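Local coordinates for A1 protein (Enterobacteria phage Qbeta, PDB 3RLK) that is a minor read-through form of the phage coat protein, its extension forming a separate beta-barrel domain that probably serves the virion in infecting its bacterial host, at residues I19-G24 against F159-S164; C30-W35 against A140-S145; I52-E57 against E119-G124; T74-W79 against Y96-A101; T86-C91 against I187-A192. All blocks are in the same frame, centred on the assembly; numbering follows the deposited sequence.

Overall arrangement
The five contacts tie one compact beta-barrel domain together from end to end. Contacts 2 and 3 lie about 12 Å apart between centres and share the mixed sheet, where strands 34-38 and 52-58 are neighbours. At the other end, contacts 1 and 4 meet at the three-stranded sheet 96-98, 154-159 and 183-188, their centres about 15 Å apart, and contact 5, centred about 11 Å from the centre of contact 4, holds the C-terminal tail. Contacts 1 and 3 are farthest apart, at about 33 Å between centres. Along the chain contacts 2, 3 and 4 fall within the span bracketed by contact 1, whereas contact 5 crosses contacts 1 to 4, so N- and C-terminal parts are interlocked.

Contact 1: residues I19-G24 against F159-S164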
# COMPACT_ATOMS: atom_id res chain seq x y z
N ILE A 19 -12.76 13.27 -4.18
CA ILE A 19 -11.61 13.95 -4.77
C ILE A 19 -10.85 12.99 -5.69
O ILE A 19 -10.67 11.82 -5.33
CB ILE A 19 -10.67 14.45 -3.60
CG1 ILE A 19 -11.50 15.26 -2.57
CG2 ILE A 19 -9.41 15.18 -4.19
CD1 ILE A 19 -10.79 15.45 -1.23
N ASP A 20 -10.44 13.44 -6.87
CA ASP A 20 -9.80 12.51 -7.82
C ASP A 20 -8.27 12.70 -7.88
O ASP A 20 -7.80 13.81 -7.80
CB ASP A 20 -10.37 12.69 -9.20
CG ASP A 20 -11.88 12.50 -9.22
OD1 ASP A 20 -12.39 11.57 -8.57
OD2 ASP A 20 -12.56 13.34 -9.87
N PRO A 21 -7.51 11.59 -8.02
CA PRO A 21 -6.08 11.82 -8.06
C PRO A 21 -5.69 12.55 -9.35
O PRO A 21 -6.43 12.46 -10.31
CB PRO A 21 -5.49 10.38 -7.98
CG PRO A 21 -6.54 9.48 -8.39
CD PRO A 21 -7.85 10.15 -7.97
N PRO A 22 -4.59 13.33 -9.34
CA PRO A 22 -4.10 14.04 -10.53
C PRO A 22 -3.56 12.98 -11.52
O PRO A 22 -3.21 11.86 -11.13
CB PRO A 22 -2.95 14.89 -9.97
CG PRO A 22 -2.49 14.22 -8.80
CD PRO A 22 -3.72 13.56 -8.17
N PRO A 23 -3.50 13.32 -12.81
CA PRO A 23 -3.01 12.28 -13.72
C PRO A 23 -1.51 12.10 -13.55
O PRO A 23 -0.83 12.98 -13.04
CB PRO A 23 -3.30 12.84 -15.11
CG PRO A 23 -3.23 14.42 -14.91
CD PRO A 23 -3.57 14.67 -13.42
N GLY A 24 -1.03 10.97 -14.03
CA GLY A 24 0.40 10.70 -13.98
C GLY A 24 1.02 11.28 -15.23
O GLY A 24 0.37 11.40 -16.28
N PHE A 159 -3.86 7.85 -2.18
CA PHE A 159 -4.35 9.17 -2.46
C PHE A 159 -5.70 9.30 -1.81
O PHE A 159 -6.60 8.49 -2.02
CB PHE A 159 -4.37 9.50 -3.95
CG PHE A 159 -4.90 10.90 -4.27
CD1 PHE A 159 -4.04 11.96 -4.53
CD2 PHE A 159 -6.30 11.10 -4.33
CE1 PHE A 159 -4.55 13.24 -4.75
CE2 PHE A 159 -6.84 12.40 -4.55
CZ PHE A 159 -5.98 13.44 -4.78
N TRP A 160 -5.82 10.32 -0.94
CA TRP A 160 -7.01 10.50 -0.09
C TRP A 160 -8.12 11.14 -0.91
O TRP A 160 -7.98 12.34 -1.42
CB TRP A 160 -6.66 11.40 1.12
CG TRP A 160 -7.75 11.42 2.07
CD1 TRP A 160 -8.73 12.36 2.19
CD2 TRP A 160 -7.99 10.44 3.08
NE1 TRP A 160 -9.57 12.02 3.22
CE2 TRP A 160 -9.17 10.83 3.75
CE3 TRP A 160 -7.37 9.23 3.43
CZ2 TRP A 160 -9.69 10.10 4.79
CZ3 TRP A 160 -7.88 8.50 4.49
CH2 TRP A 160 -9.07 8.92 5.13
N ARG A 161 -9.22 10.40 -1.00
CA ARG A 161 -10.37 10.74 -1.86
C ARG A 161 -11.56 11.23 -1.07
O ARG A 161 -12.51 11.76 -1.65
CB ARG A 161 -10.79 9.49 -2.66
CG ARG A 161 -9.68 9.09 -3.62
CD ARG A 161 -10.25 8.23 -4.71
NE ARG A 161 -11.12 9.00 -5.62
CZ ARG A 161 -12.21 8.49 -6.22
NH1 ARG A 161 -12.55 7.18 -6.03
NH2 ARG A 161 -12.93 9.26 -7.10
N ASP A 162 -11.54 11.06 0.26
CA ASP A 162 -12.72 11.29 1.10
C ASP A 162 -12.88 12.80 1.35
O ASP A 162 -12.00 13.42 1.92
CB ASP A 162 -12.61 10.51 2.43
CG ASP A 162 -13.90 10.57 3.32
OD1 ASP A 162 -14.79 11.41 3.14
OD2 ASP A 162 -14.03 9.73 4.24
N PRO A 163 -14.03 13.38 0.89
CA PRO A 163 -14.20 14.80 1.06
C PRO A 163 -14.67 15.17 2.46
O PRO A 163 -14.77 16.37 2.75
CB PRO A 163 -15.30 15.13 0.04
CG PRO A 163 -16.19 13.79 0.02
CD PRO A 163 -15.07 12.78 0.02
N SER A 164 -14.97 14.18 3.32
CA SER A 164 -15.36 14.45 4.74
C SER A 164 -14.30 15.27 5.50
O SER A 164 -13.11 15.21 5.19
CB SER A 164 -15.64 13.15 5.52
OG SER A 164 -16.38 12.21 4.75
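I19, P21 and P22 lie against F159, and I19 and D20 against R161, where an extended, polyproline-like stretch (P21 to P23 have phi near -70° and psi near 155°) covers the end of strand 154-159 in this beta-barrel domain. Proline suits such a stretch because its ring already holds phi near that value. The apolar part centres on the F159 ring. P21 CA sits 3.6 Å from the F159 ring centroid, nearly on the normal, a CH-pi contact over one face; I19 CG2 reaches the ring edge at F159 CE2, 3.8 Å away, and P22 CD approaches F159 CE1 obliquely at 3.5 Å. With CG anti to the backbone N, the F159 ring is directed toward segment 19-24, while Y96 meets it edge-to-face. The polar part belongs to R161. Its backbone O accepts a nearly straight bond (172°) from I19 N at 3.0 Å, and its side chain, bent at chi3, folds back along the I19 carbonyl. Arginine fits here because one flat group can serve two acceptors: NE of R161 donates to I19 O at 2.9 Å, and NH2 of R161 forms a salt bridge with D20 OD1 at 2.8 Å, meeting that oxygen nearly along its C-O axis.

Contact 2: residues C30-W35 against A140-S145; sequences CPFAIW and AYCSLS
W35 and Y141 face each other as an antiparallel hydrogen-bonded pair, both side chains on one side of the mixed sheet, yet their rings turn apart and the side chains come closest at their CB atoms. Each ring instead presents its edge to the partner's carbonyl: W35 CD1 lies 3.4 Å from Y141 O, and Y141 CD2 lies 3.7 Å from W35 O. The bond from Y141 N to W35 O is 2.9 Å and in the carbonyl plane; the return bond from W35 N is weak. On the other side of the sheet I34 CD1 packs on A140 CB at 3.9 Å, where the small methyl lets the I34 branch come alongside. C142 SG, anti to its backbone N (chi1 -172°), touches both A33 O and F32 CB, 3.7 Å from F32 CB. Tryptophan suits its site by pairing a broad apolar ring, met edge-to-face by F132, with one N-H. That W35 NE1, like S143 N, donates to a water that itself donates to A33 O, so a single bridging water satisfies three polar atoms where direct strand pairing stops.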
# COMPACT_ATOMS: atom_id res chain seq x y z
N CYS A 30 7.37 -1.15 -10.50
CA CYS A 30 7.33 -1.51 -9.09
C CYS A 30 8.69 -2.08 -8.71
O CYS A 30 9.19 -3.02 -9.35
CB CYS A 30 6.26 -2.57 -8.85
SG CYS A 30 6.07 -2.88 -7.11
N PRO A 31 9.34 -1.49 -7.72
CA PRO A 31 10.72 -1.81 -7.44
C PRO A 31 10.93 -3.03 -6.53
O PRO A 31 12.06 -3.35 -6.19
CB PRO A 31 11.22 -0.53 -6.75
CG PRO A 31 10.10 0.06 -6.14
CD PRO A 31 8.84 -0.42 -6.80
N PHE A 32 9.87 -3.71 -6.16
CA PHE A 32 9.95 -4.95 -5.41
C PHE A 32 9.29 -6.04 -6.19
O PHE A 32 8.55 -5.75 -7.16
CB PHE A 32 9.26 -4.79 -4.06
CG PHE A 32 9.90 -3.75 -3.19
CD1 PHE A 32 11.09 -4.02 -2.53
CD2 PHE A 32 9.34 -2.47 -3.09
CE1 PHE A 32 11.75 -3.02 -1.77
CE2 PHE A 32 9.97 -1.47 -2.36
CZ PHE A 32 11.18 -1.77 -1.66
N ALA A 33 9.63 -7.28 -5.83
CA ALA A 33 9.05 -8.43 -6.49
C ALA A 33 7.54 -8.36 -6.38
O ALA A 33 6.92 -7.97 -5.33
CB ALA A 33 9.56 -9.72 -5.86
N ILE A 34 6.89 -8.75 -7.47
CA ILE A 34 5.42 -8.86 -7.46
C ILE A 34 4.90 -10.33 -7.73
O ILE A 34 5.64 -11.09 -8.34
CB ILE A 34 4.77 -7.85 -8.36
CG1 ILE A 34 5.24 -8.04 -9.80
CG2 ILE A 34 5.05 -6.41 -7.84
CD1 ILE A 34 4.20 -7.38 -10.83
N TRP A 35 3.66 -10.65 -7.27
CA TRP A 35 3.26 -12.06 -7.08
C TRP A 35 1.82 -12.21 -7.43
O TRP A 35 1.08 -11.23 -7.41
CB TRP A 35 3.37 -12.44 -5.61
CG TRP A 35 4.76 -12.19 -5.10
CD1 TRP A 35 5.27 -10.97 -4.63
CD2 TRP A 35 5.84 -13.13 -5.07
NE1 TRP A 35 6.59 -11.14 -4.28
CE2 TRP A 35 6.95 -12.46 -4.53
CE3 TRP A 35 5.96 -14.53 -5.39
CZ2 TRP A 35 8.17 -13.10 -4.30
CZ3 TRP A 35 7.19 -15.17 -5.16
CH2 TRP A 35 8.28 -14.45 -4.66
N ALA A 140 -1.67 -7.23 -8.90
CA ALA A 140 -0.63 -8.13 -8.47
C ALA A 140 -0.42 -7.77 -7.02
O ALA A 140 -0.89 -6.69 -6.52
CB ALA A 140 0.66 -7.96 -9.31
N TYR A 141 0.36 -8.59 -6.36
CA TYR A 141 0.56 -8.50 -4.91
C TYR A 141 2.03 -8.19 -4.63
O TYR A 141 2.92 -8.59 -5.37
CB TYR A 141 0.23 -9.84 -4.27
CG TYR A 141 -1.21 -10.11 -4.20
CD1 TYR A 141 -1.96 -9.71 -3.07
CD2 TYR A 141 -1.86 -10.70 -5.27
CE1 TYR A 141 -3.41 -9.94 -3.04
CE2 TYR A 141 -3.26 -10.95 -5.24
CZ TYR A 141 -4.00 -10.58 -4.14
OH TYR A 141 -5.36 -10.84 -4.16
N CYS A 142 2.26 -7.49 -3.54
CA CYS A 142 3.68 -7.14 -3.20
C CYS A 142 3.88 -7.44 -1.69
O CYS A 142 2.97 -7.15 -0.89
CB CYS A 142 3.92 -5.64 -3.50
SG CYS A 142 5.70 -5.23 -3.34
N SER A 143 4.99 -8.09 -1.31
CA SER A 143 5.24 -8.52 0.09
C SER A 143 5.50 -7.29 0.99
O SER A 143 6.44 -6.55 0.67
CB SER A 143 6.48 -9.37 0.15
OG SER A 143 6.73 -9.69 1.52
N LEU A 144 4.75 -7.15 2.08
CA LEU A 144 4.97 -6.10 3.09
C LEU A 144 6.37 -6.25 3.79
O LEU A 144 7.03 -5.26 4.20
CB LEU A 144 3.77 -6.11 4.10
CG LEU A 144 2.51 -5.61 3.37
CD1 LEU A 144 1.27 -6.05 4.22
CD2 LEU A 144 2.60 -4.05 3.15
N SER A 145 6.84 -7.51 3.80
CA SER A 145 8.14 -7.86 4.33
C SER A 145 9.22 -7.23 3.48
O SER A 145 10.11 -6.61 4.03
CB SER A 145 8.38 -9.38 4.43
OG SER A 145 7.57 -9.92 5.50
O HOH W 1 7.47 -8.72 -2.88

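Contact 3: residues I52-E57 against E119-G124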
# COMPACT_ATOMS: atom_id res chain seq x y z
N ILE A 52 -4.20 -19.47 3.49
CA ILE A 52 -2.83 -19.08 3.10
C ILE A 52 -2.72 -19.53 1.67
O ILE A 52 -3.07 -20.69 1.33
CB ILE A 52 -1.72 -19.69 4.00
CG1 ILE A 52 -1.93 -19.22 5.45
CG2 ILE A 52 -0.34 -19.33 3.49
CD1 ILE A 52 -0.96 -19.78 6.47
N TYR A 53 -2.19 -18.65 0.86
CA TYR A 53 -1.96 -18.95 -0.56
C TYR A 53 -0.50 -19.32 -0.82
O TYR A 53 0.44 -19.01 -0.05
CB TYR A 53 -2.32 -17.74 -1.43
CG TYR A 53 -3.80 -17.39 -1.36
CD1 TYR A 53 -4.68 -17.86 -2.31
CD2 TYR A 53 -4.29 -16.54 -0.33
CE1 TYR A 53 -6.06 -17.55 -2.25
CE2 TYR A 53 -5.65 -16.22 -0.26
CZ TYR A 53 -6.52 -16.73 -1.24
OH TYR A 53 -7.87 -16.43 -1.18
N ASN A 54 -0.32 -19.99 -1.93
CA ASN A 54 0.99 -20.17 -2.49
C ASN A 54 1.26 -18.95 -3.34
O ASN A 54 0.49 -18.66 -4.28
CB ASN A 54 0.97 -21.41 -3.37
CG ASN A 54 1.09 -22.72 -2.58
OD1 ASN A 54 1.87 -22.83 -1.64
ND2 ASN A 54 0.36 -23.72 -3.00
N ALA A 55 2.34 -18.22 -3.06
CA ALA A 55 2.75 -17.10 -3.87
C ALA A 55 3.49 -17.47 -5.12
O ALA A 55 4.51 -18.16 -5.02
CB ALA A 55 3.57 -16.04 -3.01
N VAL A 56 3.00 -17.04 -6.29
CA VAL A 56 3.71 -17.28 -7.56
C VAL A 56 4.30 -15.99 -8.14
O VAL A 56 3.57 -15.01 -8.32
CB VAL A 56 2.77 -18.01 -8.58
CG1 VAL A 56 3.43 -18.12 -10.01
CG2 VAL A 56 2.32 -19.42 -7.98
N GLU A 57 5.61 -15.96 -8.41
CA GLU A 57 6.26 -14.70 -8.93
C GLU A 57 5.82 -14.31 -10.36
O GLU A 57 5.64 -15.16 -11.25
CB GLU A 57 7.78 -14.83 -8.74
CG GLU A 57 8.56 -13.55 -8.76
CD GLU A 57 10.12 -13.86 -8.71
OE1 GLU A 57 10.51 -15.01 -8.41
OE2 GLU A 57 10.88 -12.94 -8.97
N GLU A 119 -2.33 -13.58 2.83
CA GLU A 119 -1.12 -14.23 3.38
C GLU A 119 -0.61 -15.29 2.41
O GLU A 119 -1.42 -16.09 1.90
CB GLU A 119 -1.51 -14.92 4.69
CG GLU A 119 -0.30 -15.33 5.53
CD GLU A 119 -0.62 -15.33 7.00
OE1 GLU A 119 -1.74 -15.74 7.35
OE2 GLU A 119 0.24 -14.89 7.78
N GLY A 120 0.69 -15.34 2.15
CA GLY A 120 1.12 -16.39 1.18
C GLY A 120 2.49 -16.96 1.51
O GLY A 120 3.35 -16.31 2.15
N LYS A 121 2.68 -18.17 1.01
CA LYS A 121 3.88 -18.93 1.22
C LYS A 121 4.80 -18.78 -0.02
O LYS A 121 4.42 -19.14 -1.10
CB LYS A 121 3.57 -20.41 1.47
CG LYS A 121 4.91 -21.18 1.80
CD LYS A 121 4.70 -22.66 1.83
CE LYS A 121 6.02 -23.39 2.15
NZ LYS A 121 6.56 -23.09 3.56
N LYS A 122 5.99 -18.23 0.16
CA LYS A 122 6.94 -18.09 -0.97
C LYS A 122 7.68 -19.37 -1.35
O LYS A 122 7.83 -20.28 -0.52
CB LYS A 122 7.97 -17.01 -0.65
CG LYS A 122 7.32 -15.66 -0.35
CD LYS A 122 8.02 -14.46 -1.01
CE LYS A 122 9.22 -13.99 -0.25
NZ LYS A 122 9.12 -12.49 -0.06
N PRO A 123 8.17 -19.43 -2.59
CA PRO A 123 9.11 -20.53 -2.87
C PRO A 123 10.45 -20.21 -2.13
O PRO A 123 10.66 -19.04 -1.66
CB PRO A 123 9.33 -20.44 -4.41
CG PRO A 123 8.51 -19.32 -4.90
CD PRO A 123 7.96 -18.54 -3.73
N GLY A 124 11.35 -21.18 -2.02
CA GLY A 124 12.66 -20.92 -1.41
C GLY A 124 12.92 -21.80 -0.19
O GLY A 124 12.01 -22.45 0.27
O HOH W 2 4.65 -21.54 -2.71
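A parallel strand pair within the mixed sheet brings Y53 and N54 beside G120 and K121. Y53 is held through both its N-H and its C=O: its N donates to E119 O at 2.9 Å in a virtually straight bond (178°), and its O accepts from K121 N at 2.6 Å. A55 N then donates to K121 O at 3.0 Å from above the carbonyl plane. Glycine suits position 120, since G120 CA comes within 3.0 Å of Y53 O and a CB there would be tight. This pair is the parallel join in a sheet whose other pairings are antiparallel. On the face shared by I52 and E119, I52 CG1 rests against E119 OE1 at 4.0 Å; the carboxylate is engaged by W50 and by a salt bridge to R131. With CG anti to the carbonyl carbon (chi1 -64°), the Y53 ring turns its edge to E119 O, 3.7 Å from Y53 CD2. A water donates to both N54 OD1 and K121 O, while N54 ND2 is hydrogen-bonded to E39 OE1.

Contact 4: residues T74-W79 against Y96-A101; sequences TKWRDW and YIDLDA
D98 extends from strand 96-98 toward the loop 74-79 and binds it with its carboxylate. OD1 of D98 accepts from R77 N at 2.7 Å and OD2 of D98 from D78 N at 2.8 Å, each through its syn lone pair, so two successive peptide N-H groups grip the carboxylate like a fork. Aspartate suits the site: its short chain, with CG held between backbone N and carbonyl carbon (chi1 52°), places the carboxylate against these N-H groups. The D98 carbonyl is used as well, for W79 NE1 donates to D98 O at 2.7 Å, the oxygen lying in the indole plane while the donor sits above the carbonyl plane.

Side-chain packing completes the contact. W76 CE3 meets D98 CB at 3.5 Å, its ring nearly perpendicular to the carboxylate. The W79 ring runs almost parallel to the D100 carboxylate, 6° apart, and W79 CB touches D100 CG at 3.4 Å; D100 also caps the following helix through Y103 N. I97 CD1 lies over one face of the R77 guanidinium, which continues to P170 O and the F171 ring. Two N-H donors on a buried carboxylate would probably stabilise its negative charge and help fix the loop's course.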
# COMPACT_ATOMS: atom_id res chain seq x y z
N THR A 74 6.43 18.15 0.90
CA THR A 74 5.66 18.00 2.12
C THR A 74 6.13 16.77 2.95
O THR A 74 6.88 15.91 2.44
CB THR A 74 4.17 17.96 1.81
OG1 THR A 74 3.86 16.71 1.19
CG2 THR A 74 3.75 19.12 0.88
N LYS A 75 5.73 16.69 4.22
CA LYS A 75 6.25 15.61 5.03
C LYS A 75 5.50 14.26 4.83
O LYS A 75 4.29 14.25 4.74
CB LYS A 75 6.40 16.03 6.49
CG LYS A 75 5.22 16.22 7.32
CD LYS A 75 5.81 16.55 8.72
CE LYS A 75 4.78 16.72 9.87
NZ LYS A 75 5.37 17.61 10.92
N TRP A 76 6.23 13.14 4.77
CA TRP A 76 5.58 11.84 4.83
C TRP A 76 5.05 11.65 6.26
O TRP A 76 5.68 12.18 7.22
CB TRP A 76 6.63 10.73 4.59
CG TRP A 76 7.19 10.82 3.25
CD1 TRP A 76 8.47 11.30 2.91
CD2 TRP A 76 6.59 10.39 2.06
NE1 TRP A 76 8.63 11.21 1.56
CE2 TRP A 76 7.50 10.68 0.99
CE3 TRP A 76 5.34 9.82 1.76
CZ2 TRP A 76 7.22 10.36 -0.33
CZ3 TRP A 76 5.04 9.52 0.42
CH2 TRP A 76 5.97 9.80 -0.61
N ARG A 77 3.96 10.88 6.41
CA ARG A 77 3.45 10.47 7.73
C ARG A 77 4.53 9.66 8.47
O ARG A 77 4.67 9.82 9.66
CB ARG A 77 2.13 9.66 7.62
CG ARG A 77 0.89 10.48 7.40
CD ARG A 77 0.43 11.16 8.68
NE ARG A 77 -0.89 11.73 8.45
CZ ARG A 77 -1.08 12.95 7.97
NH1 ARG A 77 -0.01 13.70 7.70
NH2 ARG A 77 -2.31 13.44 7.76
N ASP A 78 5.23 8.76 7.76
CA ASP A 78 6.32 7.93 8.32
C ASP A 78 5.81 7.23 9.58
O ASP A 78 6.41 7.28 10.61
CB ASP A 78 7.60 8.82 8.56
CG ASP A 78 8.85 7.97 8.91
OD1 ASP A 78 8.90 6.74 8.59
OD2 ASP A 78 9.76 8.50 9.54
N TRP A 79 4.66 6.54 9.43
CA TRP A 79 3.90 5.95 10.53
C TRP A 79 4.76 5.04 11.41
O TRP A 79 4.67 5.10 12.66
CB TRP A 79 2.76 5.13 9.90
CG TRP A 79 1.76 5.85 8.99
CD1 TRP A 79 1.78 5.95 7.60
CD2 TRP A 79 0.64 6.61 9.43
NE1 TRP A 79 0.69 6.66 7.16
CE2 TRP A 79 -0.03 7.09 8.26
CE3 TRP A 79 0.09 6.92 10.71
CZ2 TRP A 79 -1.22 7.88 8.32
CZ3 TRP A 79 -1.09 7.69 10.78
CH2 TRP A 79 -1.76 8.14 9.58
N TYR A 96 -1.89 13.06 -1.89
CA TYR A 96 -0.96 11.87 -1.86
C TYR A 96 -0.43 11.75 -0.45
O TYR A 96 -0.19 12.77 0.20
CB TYR A 96 0.25 12.04 -2.75
CG TYR A 96 -0.06 11.81 -4.17
CD1 TYR A 96 -0.40 10.49 -4.61
CD2 TYR A 96 -0.11 12.86 -5.08
CE1 TYR A 96 -0.72 10.25 -5.97
CE2 TYR A 96 -0.40 12.61 -6.44
CZ TYR A 96 -0.73 11.33 -6.86
OH TYR A 96 -1.05 11.10 -8.19
N ILE A 97 -0.27 10.52 0.02
CA ILE A 97 0.16 10.26 1.39
C ILE A 97 0.71 8.82 1.46
O ILE A 97 0.28 7.96 0.72
CB ILE A 97 -0.97 10.51 2.44
CG1 ILE A 97 -0.36 10.79 3.84
CG2 ILE A 97 -1.96 9.37 2.51
CD1 ILE A 97 0.75 11.98 3.88
N ASP A 98 1.63 8.56 2.37
CA ASP A 98 2.12 7.17 2.59
C ASP A 98 1.19 6.39 3.54
O ASP A 98 0.63 6.98 4.47
CB ASP A 98 3.55 7.14 3.18
CG ASP A 98 3.71 8.01 4.43
OD1 ASP A 98 3.18 9.15 4.46
OD2 ASP A 98 4.43 7.60 5.37
N LEU A 99 1.07 5.08 3.34
CA LEU A 99 0.35 4.20 4.25
C LEU A 99 1.33 3.51 5.23
O LEU A 99 2.55 3.55 5.02
CB LEU A 99 -0.40 3.14 3.43
CG LEU A 99 -1.22 3.60 2.22
CD1 LEU A 99 -2.04 2.39 1.87
CD2 LEU A 99 -2.18 4.77 2.52
N ASP A 100 0.77 2.90 6.28
CA ASP A 100 1.57 2.26 7.31
C ASP A 100 1.84 0.81 6.91
O ASP A 100 1.08 -0.09 7.19
CB ASP A 100 0.90 2.39 8.65
CG ASP A 100 1.75 1.86 9.81
OD1 ASP A 100 2.73 1.08 9.59
OD2 ASP A 100 1.37 2.18 10.95
N ALA A 101 2.98 0.58 6.24
CA ALA A 101 3.30 -0.83 5.79
C ALA A 101 3.45 -1.84 6.97
O ALA A 101 3.16 -3.06 6.77
CB ALA A 101 4.63 -0.83 4.92

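Contact 5: residues T86-C91 against I187-A192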
# COMPACT_ATOMS: atom_id res chain seq x y z
N THR A 86 17.31 9.24 8.07
CA THR A 86 18.08 10.07 7.11
C THR A 86 17.13 10.98 6.36
O THR A 86 15.89 10.89 6.54
CB THR A 86 18.93 9.16 6.16
OG1 THR A 86 19.96 9.91 5.53
CG2 THR A 86 18.09 8.38 5.12
N THR A 87 17.71 11.88 5.56
CA THR A 87 16.99 12.85 4.80
C THR A 87 16.46 12.28 3.48
O THR A 87 17.24 11.85 2.66
CB THR A 87 17.87 14.03 4.50
OG1 THR A 87 18.22 14.64 5.76
CG2 THR A 87 17.07 15.02 3.67
N PHE A 88 15.14 12.27 3.30
CA PHE A 88 14.50 11.86 2.03
C PHE A 88 13.80 12.97 1.26
O PHE A 88 13.39 14.00 1.82
CB PHE A 88 13.49 10.71 2.27
CG PHE A 88 14.14 9.43 2.76
CD1 PHE A 88 14.73 8.55 1.84
CD2 PHE A 88 14.17 9.11 4.12
CE1 PHE A 88 15.39 7.36 2.30
CE2 PHE A 88 14.79 7.92 4.56
CZ PHE A 88 15.38 7.04 3.67
N ARG A 89 13.66 12.76 -0.04
CA ARG A 89 12.76 13.58 -0.82
C ARG A 89 11.35 13.46 -0.12
O ARG A 89 11.00 12.40 0.44
CB ARG A 89 12.79 13.18 -2.32
CG ARG A 89 12.00 14.13 -3.25
CD ARG A 89 12.60 15.54 -3.53
NE ARG A 89 12.28 16.57 -2.56
CZ ARG A 89 12.27 17.89 -2.85
NH1 ARG A 89 11.97 18.83 -1.94
NH2 ARG A 89 12.51 18.30 -4.11
N GLY A 90 10.67 14.59 -0.08
CA GLY A 90 9.34 14.66 0.48
C GLY A 90 8.26 14.09 -0.42
O GLY A 90 8.48 13.62 -1.55
N CYS A 91 7.06 14.15 0.14
CA CYS A 91 5.87 13.74 -0.53
C CYS A 91 5.28 14.87 -1.34
O CYS A 91 5.32 16.07 -0.92
CB CYS A 91 4.91 13.21 0.52
SG CYS A 91 3.22 12.61 -0.05
N ILE A 187 6.77 2.66 -3.98
CA ILE A 187 8.03 3.24 -4.47
C ILE A 187 9.18 2.96 -3.52
O ILE A 187 8.94 2.59 -2.35
CB ILE A 187 7.93 4.83 -4.70
CG1 ILE A 187 7.66 5.50 -3.34
CG2 ILE A 187 6.72 5.16 -5.60
CD1 ILE A 187 7.69 7.07 -3.39
N VAL A 188 10.39 3.19 -4.03
CA VAL A 188 11.55 3.43 -3.17
C VAL A 188 11.79 4.97 -3.08
O VAL A 188 12.08 5.63 -4.08
CB VAL A 188 12.79 2.63 -3.63
CG1 VAL A 188 14.01 3.06 -2.79
CG2 VAL A 188 12.61 1.07 -3.43
N VAL A 189 11.57 5.57 -1.90
CA VAL A 189 11.73 7.04 -1.83
C VAL A 189 13.22 7.43 -1.93
O VAL A 189 14.05 6.95 -1.15
CB VAL A 189 11.03 7.65 -0.60
CG1 VAL A 189 11.59 7.08 0.69
CG2 VAL A 189 11.09 9.19 -0.62
N PRO A 190 13.58 8.29 -2.89
CA PRO A 190 15.01 8.75 -2.99
C PRO A 190 15.51 9.51 -1.78
O PRO A 190 14.78 10.30 -1.17
CB PRO A 190 15.02 9.73 -4.16
CG PRO A 190 13.72 9.41 -4.92
CD PRO A 190 12.72 9.01 -3.85
N ARG A 191 16.77 9.26 -1.44
CA ARG A 191 17.47 10.13 -0.47
C ARG A 191 17.61 11.54 -0.94
O ARG A 191 17.67 11.79 -2.13
CB ARG A 191 18.85 9.59 -0.19
CG ARG A 191 18.75 8.37 0.71
CD ARG A 191 20.06 7.54 0.72
NE ARG A 191 20.36 6.90 -0.56
CZ ARG A 191 20.36 5.57 -0.72
NH1 ARG A 191 20.12 4.79 0.32
NH2 ARG A 191 20.65 5.04 -1.88
N ALA A 192 17.71 12.47 0.00
CA ALA A 192 17.95 13.86 -0.39
C ALA A 192 18.96 14.49 0.57
O ALA A 192 19.78 13.81 1.23
CB ALA A 192 16.65 14.64 -0.45
OXT ALA A 192 18.99 15.72 0.71
O HOH W 3 20.02 11.38 2.80
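The F88 ring carries the P190 carbonyl at its edge, in plane, with P190 O 3.5 Å from F88 CD1. V189 O and R191 CG approach it obliquely, R191 CG standing 3.9 Å from F88 CE1 with the guanidinium tilted 31° to the ring. V189 CG1 also packs on F88 CD1 at 3.7 Å, the two side chains crossing at about a right angle. Phenylalanine suits the place because its C-H rim can lie against carbonyl oxygens as well as aliphatic carbons. A first torsion that keeps CG beside the backbone N (chi1 -65°) swings the ring back across the V189-R191 backbone.

Two backbone bonds frame the ring. R89 N donates to P190 O at 2.9 Å, nearly along the C=O axis, and A192 N donates to T87 O at 2.8 Å with an N-H...O angle of 173°. Proline at 190 has no N-H to give, but its carbonyl serves as acceptor. Beyond the ring, V189 CG2 rests 3.4 Å from R89 O, and A192 CB packs against R89 N. Toward the C-terminus, T87 CG2 lies 3.6 Å from A192 OXT of the terminal carboxylate, and a water joins T86 OG1, T87 O and A192 O. The arrangement is a single beta bridge between F88 and R191, by which the C-terminal tail leaving strand 183-188 is pinned to the loop leading into strand 90-91, on the surface of the barrel domain.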